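Local coordinates for protein BauA (Acinetobacter baumannii, PDB 6HCP) that probably takes up ferric preacinetobactin across the outer membrane as a TonB-dependent siderophore receptor, at residues 214-219 with 695-700. Numbering follows the deposited sequence.
Sequences DAAVND and PRTYML. With C8E ((hydroxyethyloxy)tri(ethyloxy)octane), chain B; PO4 (phosphate ion), chain C.
Ala216 and Thr697 come nearest each other, CA to CA 5.8 Å, where the loop 214-219 touches the start of the strand that runs on from 697-700; no hydrogen bond joins the two backbones. Ala216 points its CB at the segment 695-700, and a lone methyl is small enough to rest against both Pro695 and Thr697: CB lies 3.4 Å from Thr697 OG1 and 3.8 Å from Pro695 CG. Val217 crosses the proline ring at about a right angle. With CG1 anti to the backbone N (chi1 169°), the other branch, Val217 CG2, meets Pro695 CD at 3.7 Å, and the rigid ring offers these apolar groups a firm surface. Threonine suits the strand entrance because its hydroxyl has a partner close by: Thr697 OG1 donates to Pro695 O at 2.9 Å, from above the carbonyl plane.

The CB of Arg696 points away from the loop. Its NE hydrogen-bonds to Leu676 O, C7 of the detergent C8E lies over one guanidinium face, and NH1 makes weak hydrogen bonds to a phosphate that Arg696 residues of both neighbouring subunits also hold, so three positive charges probably share one anion.

Residues 695-700 belong to the predicted TonB C-terminal box. The contact sets the loop between strands 202-212 and 221-234 against the final barrel strand, 697-705, which closes the barrel by pairing with strands 173-181 and 665-674.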
ATOM      1  N   ASP A 214      -7.450   6.052 -18.136  1.00 28.95           N
ATOM      2  CA  ASP A 214      -8.081   5.512 -16.959  1.00 30.56           C
ATOM      3  C   ASP A 214      -7.589   6.240 -15.718  1.00 27.85           C
ATOM      4  O   ASP A 214      -6.393   6.400 -15.510  1.00 30.24           O
ATOM      5  CB  ASP A 214      -7.761   4.026 -16.801  1.00 34.07           C
ATOM      6  CG  ASP A 214      -8.405   3.160 -17.856  1.00 43.08           C
ATOM      7  OD1 ASP A 214      -9.348   3.637 -18.500  1.00 50.99           O
ATOM      8  OD2 ASP A 214      -8.064   1.976 -17.900  1.00 56.82           O
ATOM      9  N   ALA A 215      -8.537   6.585 -14.852  1.00 28.61           N
ATOM     10  CA  ALA A 215      -8.241   7.276 -13.595  1.00 28.88           C
ATOM     11  C   ALA A 215      -8.264   6.250 -12.459  1.00 28.94           C
ATOM     12  O   ALA A 215      -8.205   5.038 -12.709  1.00 29.03           O
ATOM     13  CB  ALA A 215      -9.257   8.380 -13.347  1.00 36.62           C
ATOM     14  N   ALA A 216      -8.349   6.740 -11.213  1.00 26.68           N
ATOM     15  CA  ALA A 216      -8.119   5.882 -10.053  1.00 26.55           C
ATOM     16  C   ALA A 216      -9.400   5.166  -9.636  1.00 31.43           C
ATOM     17  O   ALA A 216      -9.362   4.163  -8.936  1.00 29.94           O
ATOM     18  CB  ALA A 216      -7.540   6.677  -8.924  1.00 29.75           C
ATOM     19  N   VAL A 217     -10.550   5.681 -10.065  1.00 27.98           N
ATOM     20  CA  VAL A 217     -11.809   5.030  -9.801  1.00 26.37           C
ATOM     21  C   VAL A 217     -12.029   3.927 -10.843  1.00 27.95           C
ATOM     22  O   VAL A 217     -11.768   4.148 -12.028  1.00 28.06           O
ATOM     23  CB  VAL A 217     -12.948   6.071  -9.795  1.00 27.57           C
ATOM     24  CG1 VAL A 217     -14.333   5.444  -9.796  1.00 28.25           C
ATOM     25  CG2 VAL A 217     -12.795   7.012  -8.607  1.00 29.55           C
ATOM     26  N   ASN A 218     -12.678   2.827 -10.438  1.00 29.32           N
ATOM     27  CA  ASN A 218     -13.033   1.749 -11.386  1.00 30.52           C
ATOM     28  C   ASN A 218     -13.860   2.304 -12.552  1.00 36.58           C
ATOM     29  O   ASN A 218     -14.850   2.995 -12.339  1.00 30.89           O
ATOM     30  CB  ASN A 218     -13.843   0.629 -10.740  1.00 32.17           C
ATOM     31  CG  ASN A 218     -13.075  -0.171  -9.705  1.00 39.24           C
ATOM     32  OD1 ASN A 218     -11.851  -0.121  -9.644  1.00 47.54           O
ATOM     33  ND2 ASN A 218     -13.796  -0.908  -8.877  1.00 39.11           N
ATOM     34  N   ASP A 219     -13.444   1.959 -13.778  1.00 30.81           N
ATOM     35  CA  ASP A 219     -14.188   2.245 -15.009  1.00 31.03           C
ATOM     36  C   ASP A 219     -14.392   3.758 -15.205  1.00 29.12           C
ATOM     37  O   ASP A 219     -15.275   4.172 -15.954  1.00 29.79           O
ATOM     38  CB  ASP A 219     -15.581   1.623 -14.988  1.00 38.60           C
ATOM     39  CG  ASP A 219     -15.567   0.107 -15.075  1.00 58.74           C
ATOM     40  OD1 ASP A 219     -14.586  -0.431 -15.641  1.00 50.12           O
ATOM     41  OD2 ASP A 219     -16.473  -0.518 -14.466  1.00 54.15           O
ATOM     42  N   PRO A 695     -10.367   7.609  -4.167  1.00 23.58           N
ATOM     43  CA  PRO A 695      -9.476   6.586  -3.602  1.00 22.23           C
ATOM     44  C   PRO A 695      -8.007   7.033  -3.591  1.00 26.04           C
ATOM     45  O   PRO A 695      -7.658   8.102  -4.115  1.00 24.68           O
ATOM     46  CB  PRO A 695      -9.655   5.437  -4.589  1.00 22.94           C
ATOM     47  CG  PRO A 695      -9.829   6.138  -5.914  1.00 25.14           C
ATOM     48  CD  PRO A 695     -10.661   7.380  -5.587  1.00 25.84           C
ATOM     49  N   ARG A 696      -7.138   6.165  -3.073  1.00 26.23           N
ATOM     50  CA  ARG A 696      -5.686   6.345  -3.199  1.00 25.31           C
ATOM     51  C   ARG A 696      -5.353   6.602  -4.668  1.00 23.00           C
ATOM     52  O   ARG A 696      -5.816   5.879  -5.529  1.00 24.33           O
ATOM     53  CB  ARG A 696      -4.949   5.078  -2.742  1.00 23.57           C
ATOM     54  CG  ARG A 696      -3.433   5.189  -2.820  1.00 27.57           C
ATOM     55  CD  ARG A 696      -2.778   3.840  -2.539  1.00 29.24           C
ATOM     56  NE  ARG A 696      -3.007   3.430  -1.170  1.00 31.43           N
ATOM     57  CZ  ARG A 696      -3.470   2.239  -0.762  1.00 38.06           C
ATOM     58  NH1 ARG A 696      -3.836   1.312  -1.635  1.00 39.02           N
ATOM     59  NH2 ARG A 696      -3.529   1.975   0.534  1.00 30.66           N
ATOM     60  N   THR A 697      -4.575   7.652  -4.924  1.00 21.92           N
ATOM     61  CA  THR A 697      -4.310   8.100  -6.272  1.00 22.25           C
ATOM     62  C   THR A 697      -2.807   8.408  -6.364  1.00 23.16           C
ATOM     63  O   THR A 697      -2.267   9.144  -5.535  1.00 25.28           O
ATOM     64  CB  THR A 697      -5.164   9.334  -6.642  1.00 23.07           C
ATOM     65  OG1 THR A 697      -6.556   9.012  -6.596  1.00 25.39           O
ATOM     66  CG2 THR A 697      -4.845   9.867  -8.015  1.00 26.74           C
ATOM     67  N   TYR A 698      -2.152   7.820  -7.377  1.00 26.43           N
ATOM     68  CA  TYR A 698      -0.705   8.027  -7.621  1.00 27.94           C
ATOM     69  C   TYR A 698      -0.532   9.046  -8.753  1.00 24.94           C
ATOM     70  O   TYR A 698      -1.234   8.972  -9.756  1.00 26.80           O
ATOM     71  CB  TYR A 698      -0.019   6.705  -7.995  1.00 28.25           C
ATOM     72  CG  TYR A 698      -0.167   5.552  -7.020  1.00 26.73           C
ATOM     73  CD1 TYR A 698      -1.314   4.771  -6.990  1.00 31.15           C
ATOM     74  CD2 TYR A 698       0.868   5.183  -6.179  1.00 32.75           C
ATOM     75  CE1 TYR A 698      -1.451   3.703  -6.112  1.00 28.85           C
ATOM     76  CE2 TYR A 698       0.727   4.155  -5.257  1.00 29.99           C
ATOM     77  CZ  TYR A 698      -0.415   3.379  -5.263  1.00 31.41           C
ATOM     78  OH  TYR A 698      -0.539   2.287  -4.440  1.00 40.24           O
ATOM     79  N   MET A 699       0.394   9.993  -8.585  1.00 27.64           N
ATOM     80  CA  MET A 699       0.704  10.983  -9.625  1.00 29.65           C
ATOM     81  C   MET A 699       2.221  11.105  -9.795  1.00 27.21           C
ATOM     82  O   MET A 699       2.954  11.239  -8.807  1.00 27.42           O
ATOM     83  CB  MET A 699       0.133  12.360  -9.275  1.00 30.60           C
ATOM     84  CG  MET A 699      -1.403  12.382  -9.157  1.00 31.60           C
ATOM     85  SD  MET A 699      -1.985  14.077  -8.956  1.00 32.41           S
ATOM     86  CE  MET A 699      -3.704  13.830  -8.488  1.00 35.41           C
ATOM     87  N   LEU A 700       2.672  11.056 -11.056  1.00 28.03           N
ATOM     88  CA  LEU A 700       4.080  11.308 -11.397  1.00 29.02           C
ATOM     89  C   LEU A 700       4.168  12.428 -12.431  1.00 27.09           C
ATOM     90  O   LEU A 700       3.366  12.466 -13.349  1.00 30.46           O
ATOM     91  CB  LEU A 700       4.699  10.033 -11.972  1.00 28.96           C
ATOM     92  CG  LEU A 700       4.656   8.804 -11.058  1.00 35.88           C
ATOM     93  CD1 LEU A 700       5.048   7.547 -11.827  1.00 35.76           C
ATOM     94  CD2 LEU A 700       5.543   8.996  -9.841  1.00 36.90           C
TER
HETATM   95  C2  C8E B 834       3.163   3.566   1.559  1.00 74.68           C
HETATM   96  C3  C8E B 834       2.707   2.110   1.674  1.00 82.48           C
HETATM   97  C4  C8E B 834       1.238   2.000   2.104  1.00 77.17           C
HETATM   98  C5  C8E B 834       0.726   0.552   2.118  1.00 73.67           C
HETATM   99  C6  C8E B 834       0.531  -0.090   0.741  1.00 64.69           C
HETATM  100  C7  C8E B 834      -0.321   0.785  -0.170  1.00 77.30           C
HETATM  101  C8  C8E B 834       0.552   1.663  -1.067  1.00 88.27           C
HETATM  102  O9  C8E B 834       1.683   0.895  -1.484  1.00105.09           O
HETATM  103  C10 C8E B 834       2.507   1.589  -2.414  1.00 93.09           C
HETATM  104  C11 C8E B 834       3.963   1.315  -2.069  1.00 93.92           C
HETATM  105  O12 C8E B 834       4.677   2.553  -2.010  1.00 91.81           O
HETATM  106  C13 C8E B 834       6.013   2.399  -1.518  1.00100.13           C
HETATM  107  C14 C8E B 834       7.006   3.235  -2.328  1.00 86.84           C
HETATM  108  O15 C8E B 834       6.352   4.372  -2.909  1.00 97.94           O
HETATM  109  C16 C8E B 834       6.097   4.264  -4.315  1.00 75.10           C
HETATM  110  C17 C8E B 834       6.057   5.649  -4.964  1.00 84.02           C
HETATM  111  O18 C8E B 834       5.410   5.566  -6.238  1.00 86.48           O
HETATM  112  C19 C8E B 834       5.224   6.844  -6.839  1.00 82.39           C
HETATM  113  C20 C8E B 834       3.771   7.029  -7.274  1.00 78.60           C
HETATM  114  P   PO4 C 835      -4.289  -2.332  -0.954  1.00 80.58           P
HETATM  115  O1  PO4 C 835      -3.605  -3.466  -0.209  1.00 60.81           O
HETATM  116  O2  PO4 C 835      -5.119  -1.446  -0.028  1.00 79.75           O
HETATM  117  O3  PO4 C 835      -5.153  -2.890  -2.056  1.00 73.12           O
HETATM  118  O4  PO4 C 835      -3.201  -1.505  -1.597  1.00 89.44           O